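Local structure of PR domain zinc finger protein 2 (Homo sapiens, 2QPW) at residues A[78-81]-A[85-88]; A[33-36]-A[42-45]. The protein uses S-adenosyl-L-methionine to trimethylate histone H3 on its ninth residue, a lysine, the chain here being its PR (SET-type) methyltransferase domain. One frame throughout, in Å; residues are numbered along the deposited sequence.

How the interactions relate
Interactions 1 and 2 are both antiparallel beta hairpins of the same PR/SET domain, met in series along the chain: 33-36 with 42-45 closes before 78-81 with 85-88 opens. They do not touch; their centres are about 28 Å apart, their nearest atoms about 15 Å, and they lie on opposite sides of the chain's centre. Interaction 2 is largely buried, at about 11 Å from that centre, whereas interaction 1, at about 18 Å, has one aromatic face turned outward. By analogy with other SET domains, interaction 2 is probably the nearer to the S-adenosylmethionine site, since Gly44, in its second strand, probably matches the glycine motif that lines the cofactor pocket in relatives.

Interaction 1: A[78-81]-A[85-88]; sequences EVYY and GWMC
Tyr80 and Trp86 face each other at a non-hydrogen-bonded pair, and the indole leans across the partner strand instead of standing straight up from its own. Tyr80 CB sits 3.7 Å from the centroid of the Trp86 six-membered ring, only 5° off the ring normal, a CH-pi contact over the face. The phenol then swings its edge toward the five-membered ring: the two centroids are 5.2 Å apart and the planes meet at 57°, a tilted edge-to-face pair. The backbone pairing sets CB over the six-membered ring, and CG anti to the backbone N of Tyr80 (chi1 176°) carries the phenol so that CD1 comes over the indole face near NE1. The far end of the indole also presses on the backbone, with Trp86 CZ3 3.6 Å from Tyr80 N, while its rim points in plane at the carbonyl of Glu78.

Beneath these rings runs the ladder of a beta hairpin, the outer part of a three-stranded antiparallel sheet of the PR/SET domain in which 85-90 is the middle strand. Val79 and Met87 exchange two backbone bonds, Val79 N to Met87 O being 2.9 Å; Tyr81 and Gly85 exchange two more beside the turn, where Tyr81 N approaches Gly85 O, also at 2.9 Å, almost in line.

Packing thins toward Glu78 and Cys88. Glu78 lends CG, 4.1 Å from Cys88 SG, and runs on extended to touch Arg67; like Tyr80 and Trp86, its side chain is on the solvent side. The reverse face, with Val79, Tyr81 and Met87, is also sparsely joined: Tyr81 CD2 meets Met87 CB at 4.0 Å, after which the bent methionine chain leads away. There Val79 and Tyr81 instead rest on Ile89, and Lys64 makes a cation-pi contact with the Tyr81 ring.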
ATOM      1  N   GLU A  78       1.732  -3.283 -11.460  1.00 17.88           N
ATOM      2  CA  GLU A  78       1.599  -3.658 -12.898  1.00 19.10           C
ATOM      3  C   GLU A  78       0.718  -4.882 -13.071  1.00 18.11           C
ATOM      4  O   GLU A  78       0.886  -5.878 -12.345  1.00 17.56           O
ATOM      5  CB  GLU A  78       3.008  -3.846 -13.506  1.00 18.85           C
ATOM      6  CG  GLU A  78       3.803  -2.517 -13.454  1.00 20.09           C
ATOM      7  CD  GLU A  78       5.220  -2.636 -13.975  1.00 24.24           C
ATOM      8  OE1 GLU A  78       5.368  -2.750 -15.215  1.00 25.03           O
ATOM      9  OE2 GLU A  78       6.177  -2.556 -13.151  1.00 29.45           O
ATOM     10  N   VAL A  79      -0.242  -4.811 -14.003  1.00 17.01           N
ATOM     11  CA  VAL A  79      -1.208  -5.890 -14.202  1.00 16.89           C
ATOM     12  C   VAL A  79      -1.397  -6.042 -15.705  1.00 16.39           C
ATOM     13  O   VAL A  79      -1.502  -5.044 -16.403  1.00 16.89           O
ATOM     14  CB  VAL A  79      -2.601  -5.550 -13.572  1.00 17.27           C
ATOM     15  CG1 VAL A  79      -3.622  -6.636 -13.908  1.00 19.19           C
ATOM     16  CG2 VAL A  79      -2.453  -5.385 -12.015  1.00 18.43           C
ATOM     17  N   TYR A  80      -1.427  -7.279 -16.174  1.00 15.95           N
ATOM     18  CA  TYR A  80      -1.549  -7.587 -17.617  1.00 16.71           C
ATOM     19  C   TYR A  80      -3.009  -7.668 -18.013  1.00 16.68           C
ATOM     20  O   TYR A  80      -3.801  -8.361 -17.339  1.00 16.66           O
ATOM     21  CB  TYR A  80      -0.897  -8.953 -17.911  1.00 16.70           C
ATOM     22  CG  TYR A  80      -1.052  -9.421 -19.353  1.00 17.48           C
ATOM     23  CD1 TYR A  80      -0.255  -8.876 -20.355  1.00 20.61           C
ATOM     24  CD2 TYR A  80      -2.017 -10.372 -19.705  1.00 20.90           C
ATOM     25  CE1 TYR A  80      -0.388  -9.268 -21.695  1.00 19.66           C
ATOM     26  CE2 TYR A  80      -2.155 -10.799 -21.074  1.00 20.78           C
ATOM     27  CZ  TYR A  80      -1.334 -10.237 -22.041  1.00 21.14           C
ATOM     28  OH  TYR A  80      -1.445 -10.630 -23.375  1.00 21.04           O
ATOM     29  N   TYR A  81      -3.346  -7.022 -19.140  1.00 17.22           N
ATOM     30  CA  TYR A  81      -4.702  -7.123 -19.732  1.00 17.19           C
ATOM     31  C   TYR A  81      -4.634  -7.693 -21.157  1.00 17.36           C
ATOM     32  O   TYR A  81      -4.034  -7.080 -22.026  1.00 16.46           O
ATOM     33  CB  TYR A  81      -5.389  -5.740 -19.743  1.00 17.34           C
ATOM     34  CG  TYR A  81      -5.635  -5.265 -18.319  1.00 19.68           C
ATOM     35  CD1 TYR A  81      -6.830  -5.541 -17.666  1.00 24.39           C
ATOM     36  CD2 TYR A  81      -4.620  -4.596 -17.613  1.00 22.42           C
ATOM     37  CE1 TYR A  81      -7.027  -5.148 -16.319  1.00 24.16           C
ATOM     38  CE2 TYR A  81      -4.792  -4.218 -16.286  1.00 24.37           C
ATOM     39  CZ  TYR A  81      -6.003  -4.480 -15.638  1.00 24.38           C
ATOM     40  OH  TYR A  81      -6.168  -4.080 -14.283  1.00 23.75           O
ATOM     41  N   GLY A  85      -2.172  -5.215 -23.183  1.00 16.01           N
ATOM     42  CA  GLY A  85      -0.756  -5.295 -22.805  1.00 16.89           C
ATOM     43  C   GLY A  85      -0.521  -5.141 -21.288  1.00 16.62           C
ATOM     44  O   GLY A  85      -1.455  -5.231 -20.521  1.00 16.76           O
ATOM     45  N   TRP A  86       0.736  -4.937 -20.895  1.00 16.38           N
ATOM     46  CA  TRP A  86       1.109  -4.658 -19.502  1.00 17.72           C
ATOM     47  C   TRP A  86       0.743  -3.219 -19.168  1.00 18.33           C
ATOM     48  O   TRP A  86       1.170  -2.288 -19.872  1.00 19.28           O
ATOM     49  CB  TRP A  86       2.623  -4.926 -19.265  1.00 18.33           C
ATOM     50  CG  TRP A  86       2.865  -6.365 -19.020  1.00 17.03           C
ATOM     51  CD1 TRP A  86       3.313  -7.332 -19.932  1.00 17.77           C
ATOM     52  CD2 TRP A  86       2.621  -7.045 -17.796  1.00 16.74           C
ATOM     53  NE1 TRP A  86       3.373  -8.561 -19.302  1.00 16.83           N
ATOM     54  CE2 TRP A  86       2.944  -8.413 -17.995  1.00 17.01           C
ATOM     55  CE3 TRP A  86       2.169  -6.627 -16.531  1.00 13.41           C
ATOM     56  CZ2 TRP A  86       2.825  -9.367 -16.972  1.00 17.20           C
ATOM     57  CZ3 TRP A  86       2.045  -7.594 -15.498  1.00 16.69           C
ATOM     58  CH2 TRP A  86       2.367  -8.932 -15.729  1.00 16.87           C
ATOM     59  N   MET A  87      -0.067  -3.032 -18.124  1.00 17.31           N
ATOM     60  CA  MET A  87      -0.501  -1.706 -17.770  1.00 18.55           C
ATOM     61  C   MET A  87      -0.124  -1.374 -16.314  1.00 18.53           C
ATOM     62  O   MET A  87      -0.012  -2.282 -15.488  1.00 19.70           O
ATOM     63  CB  MET A  87      -2.009  -1.571 -18.091  1.00 19.07           C
ATOM     64  CG  MET A  87      -2.260  -1.815 -19.683  1.00 21.74           C
ATOM     65  SD  MET A  87      -1.699  -0.435 -20.704  1.00 20.59           S
ATOM     66  CE  MET A  87      -2.738   0.680 -20.021  1.00 16.79           C
ATOM     67  N   CYS A  88       0.166  -0.108 -16.040  1.00 18.32           N
ATOM     68  CA  CYS A  88       0.382   0.344 -14.651  1.00 19.63           C
ATOM     69  C   CYS A  88      -0.964   0.800 -14.107  1.00 19.74           C
ATOM     70  O   CYS A  88      -1.719   1.498 -14.809  1.00 20.92           O
ATOM     71  CB  CYS A  88       1.360   1.520 -14.605  1.00 20.33           C
ATOM     72  SG  CYS A  88       3.008   1.084 -15.163  1.00 24.14           S
TER

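Interaction 2: A[33-36]-A[42-45]; sequences LFPS and RIGV
The pyrrolidine of Pro35 is wedged between Ile43 of the partner strand and the Phe34 ring of its own. Pro35 CD lies 3.4 Å above the plane of the phenyl, off toward the rim of that one face, and the same CD is 3.8 Å from Ile43 CD1. The isoleucine and proline run side by side. Although Ile43 starts out away from the other strand, two successive bends (chi1 -66°, chi2 -57°) bring CD1 back over the proline nitrogen, while its other branch, CG2, reaches Leu33 CB at 4.0 Å. Two residues along each strand from the Pro35 and Ile43 pair, Leu33 links Ile43 to Val45, with Leu33 CD2 3.8 Å from Val45 CG2; Leu16 and Val103 help to bury this apolar cluster.

The backbones form a twisted antiparallel pair, the short strand axes at 130°. Phe34 and Gly44 exchange both bonds: Gly44 N to Phe34 O is 2.9 Å, and Phe34 N to Gly44 O is the longer. In each the donor stands above the carbonyl plane, consistent with the twist. Phe34 O is additionally bonded by Trp46 NE1, so two N-H groups grip it. Past the strand end, Ser36 N meets Arg42 O at 2.9 Å, nearly straight and in the carbonyl plane. The lack of a side chain on Gly44 probably helps Ser36 CB to lie 4.1 Å from Gly44 N. The serine hydroxyl turns off to Glu136, a hydrogen bond that ties the hairpin's turn to the C-terminal part of the domain.

Such a short, twisted N-terminal hairpin is characteristic of the SET fold, and Gly44 probably corresponds to a glycine of the motif that, in relatives, lies beside the S-adenosylmethionine pocket.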
ATOM      1  N   LEU A  33      -6.386   5.343   9.136  1.00 18.22           N
ATOM      2  CA  LEU A  33      -5.307   6.181   8.554  1.00 19.09           C
ATOM      3  C   LEU A  33      -4.671   7.087   9.612  1.00 20.15           C
ATOM      4  O   LEU A  33      -5.394   7.698  10.429  1.00 20.45           O
ATOM      5  CB  LEU A  33      -5.865   7.048   7.401  1.00 20.13           C
ATOM      6  CG  LEU A  33      -6.511   6.298   6.225  1.00 21.48           C
ATOM      7  CD1 LEU A  33      -6.753   7.297   5.094  1.00 24.67           C
ATOM      8  CD2 LEU A  33      -5.618   5.167   5.716  1.00 24.26           C
ATOM      9  N   PHE A  34      -3.336   7.192   9.600  1.00 19.29           N
ATOM     10  CA  PHE A  34      -2.604   7.948  10.611  1.00 20.27           C
ATOM     11  C   PHE A  34      -1.186   8.120  10.097  1.00 19.71           C
ATOM     12  O   PHE A  34      -0.701   7.238   9.378  1.00 19.61           O
ATOM     13  CB  PHE A  34      -2.602   7.191  11.976  1.00 20.61           C
ATOM     14  CG  PHE A  34      -2.303   8.082  13.155  1.00 24.10           C
ATOM     15  CD1 PHE A  34      -3.241   9.009  13.596  1.00 26.13           C
ATOM     16  CD2 PHE A  34      -1.058   8.042  13.765  1.00 29.24           C
ATOM     17  CE1 PHE A  34      -2.953   9.864  14.643  1.00 29.05           C
ATOM     18  CE2 PHE A  34      -0.765   8.888  14.839  1.00 30.21           C
ATOM     19  CZ  PHE A  34      -1.714   9.801  15.261  1.00 28.99           C
ATOM     20  N   PRO A  35      -0.502   9.263  10.423  1.00 19.69           N
ATOM     21  CA  PRO A  35       0.896   9.406   9.949  1.00 18.58           C
ATOM     22  C   PRO A  35       1.773   8.125  10.046  1.00 18.90           C
ATOM     23  O   PRO A  35       1.729   7.415  11.074  1.00 18.94           O
ATOM     24  CB  PRO A  35       1.437  10.546  10.839  1.00 19.47           C
ATOM     25  CG  PRO A  35       0.252  11.416  11.045  1.00 20.20           C
ATOM     26  CD  PRO A  35      -0.954  10.474  11.148  1.00 20.30           C
ATOM     27  N   SER A  36       2.539   7.818   8.994  1.00 17.09           N
ATOM     28  CA  SER A  36       3.371   6.603   8.950  1.00 18.49           C
ATOM     29  C   SER A  36       4.544   6.743   9.923  1.00 18.78           C
ATOM     30  O   SER A  36       5.038   7.840  10.079  1.00 21.18           O
ATOM     31  CB  SER A  36       3.960   6.415   7.548  1.00 16.81           C
ATOM     32  OG  SER A  36       4.729   5.216   7.500  1.00 18.22           O
ATOM     33  N   ARG A  42       4.380  11.410   5.496  1.00 19.35           N
ATOM     34  CA  ARG A  42       3.198  10.869   4.771  1.00 19.69           C
ATOM     35  C   ARG A  42       2.200  10.081   5.643  1.00 18.66           C
ATOM     36  O   ARG A  42       2.517   9.683   6.780  1.00 17.85           O
ATOM     37  CB  ARG A  42       3.598  10.085   3.495  1.00 21.43           C
ATOM     38  CG  ARG A  42       4.496   8.892   3.670  1.00 22.42           C
ATOM     39  CD  ARG A  42       4.553   8.033   2.381  1.00 24.07           C
ATOM     40  NE  ARG A  42       3.326   7.216   2.278  1.00 27.04           N
ATOM     41  CZ  ARG A  42       3.122   6.216   1.417  1.00 29.14           C
ATOM     42  NH1 ARG A  42       1.965   5.556   1.442  1.00 30.07           N
ATOM     43  NH2 ARG A  42       4.061   5.843   0.570  1.00 22.21           N
ATOM     44  N   ILE A  43       0.982   9.892   5.124  1.00 17.85           N
ATOM     45  CA  ILE A  43      -0.032   9.120   5.821  1.00 16.40           C
ATOM     46  C   ILE A  43       0.216   7.645   5.562  1.00 17.26           C
ATOM     47  O   ILE A  43       0.601   7.265   4.444  1.00 17.03           O
ATOM     48  CB  ILE A  43      -1.476   9.567   5.398  1.00 16.55           C
ATOM     49  CG1 ILE A  43      -1.732  11.022   5.868  1.00 15.34           C
ATOM     50  CG2 ILE A  43      -2.522   8.602   5.914  1.00 16.96           C
ATOM     51  CD1 ILE A  43      -1.544  11.225   7.438  1.00 17.28           C
ATOM     52  N   GLY A  44       0.014   6.833   6.602  1.00 16.15           N
ATOM     53  CA  GLY A  44       0.110   5.362   6.517  1.00 14.84           C
ATOM     54  C   GLY A  44      -1.161   4.705   7.095  1.00 15.00           C
ATOM     55  O   GLY A  44      -2.152   5.391   7.359  1.00 15.40           O
ATOM     56  N   VAL A  45      -1.151   3.363   7.201  1.00 13.98           N
ATOM     57  CA  VAL A  45      -2.314   2.572   7.627  1.00 14.82           C
ATOM     58  C   VAL A  45      -1.903   1.718   8.825  1.00 15.08           C
ATOM     59  O   VAL A  45      -0.836   1.109   8.801  1.00 14.76           O
ATOM     60  CB  VAL A  45      -2.796   1.616   6.484  1.00 14.50           C
ATOM     61  CG1 VAL A  45      -4.076   0.906   6.864  1.00 15.71           C
ATOM     62  CG2 VAL A  45      -2.987   2.431   5.152  1.00 15.09           C
TER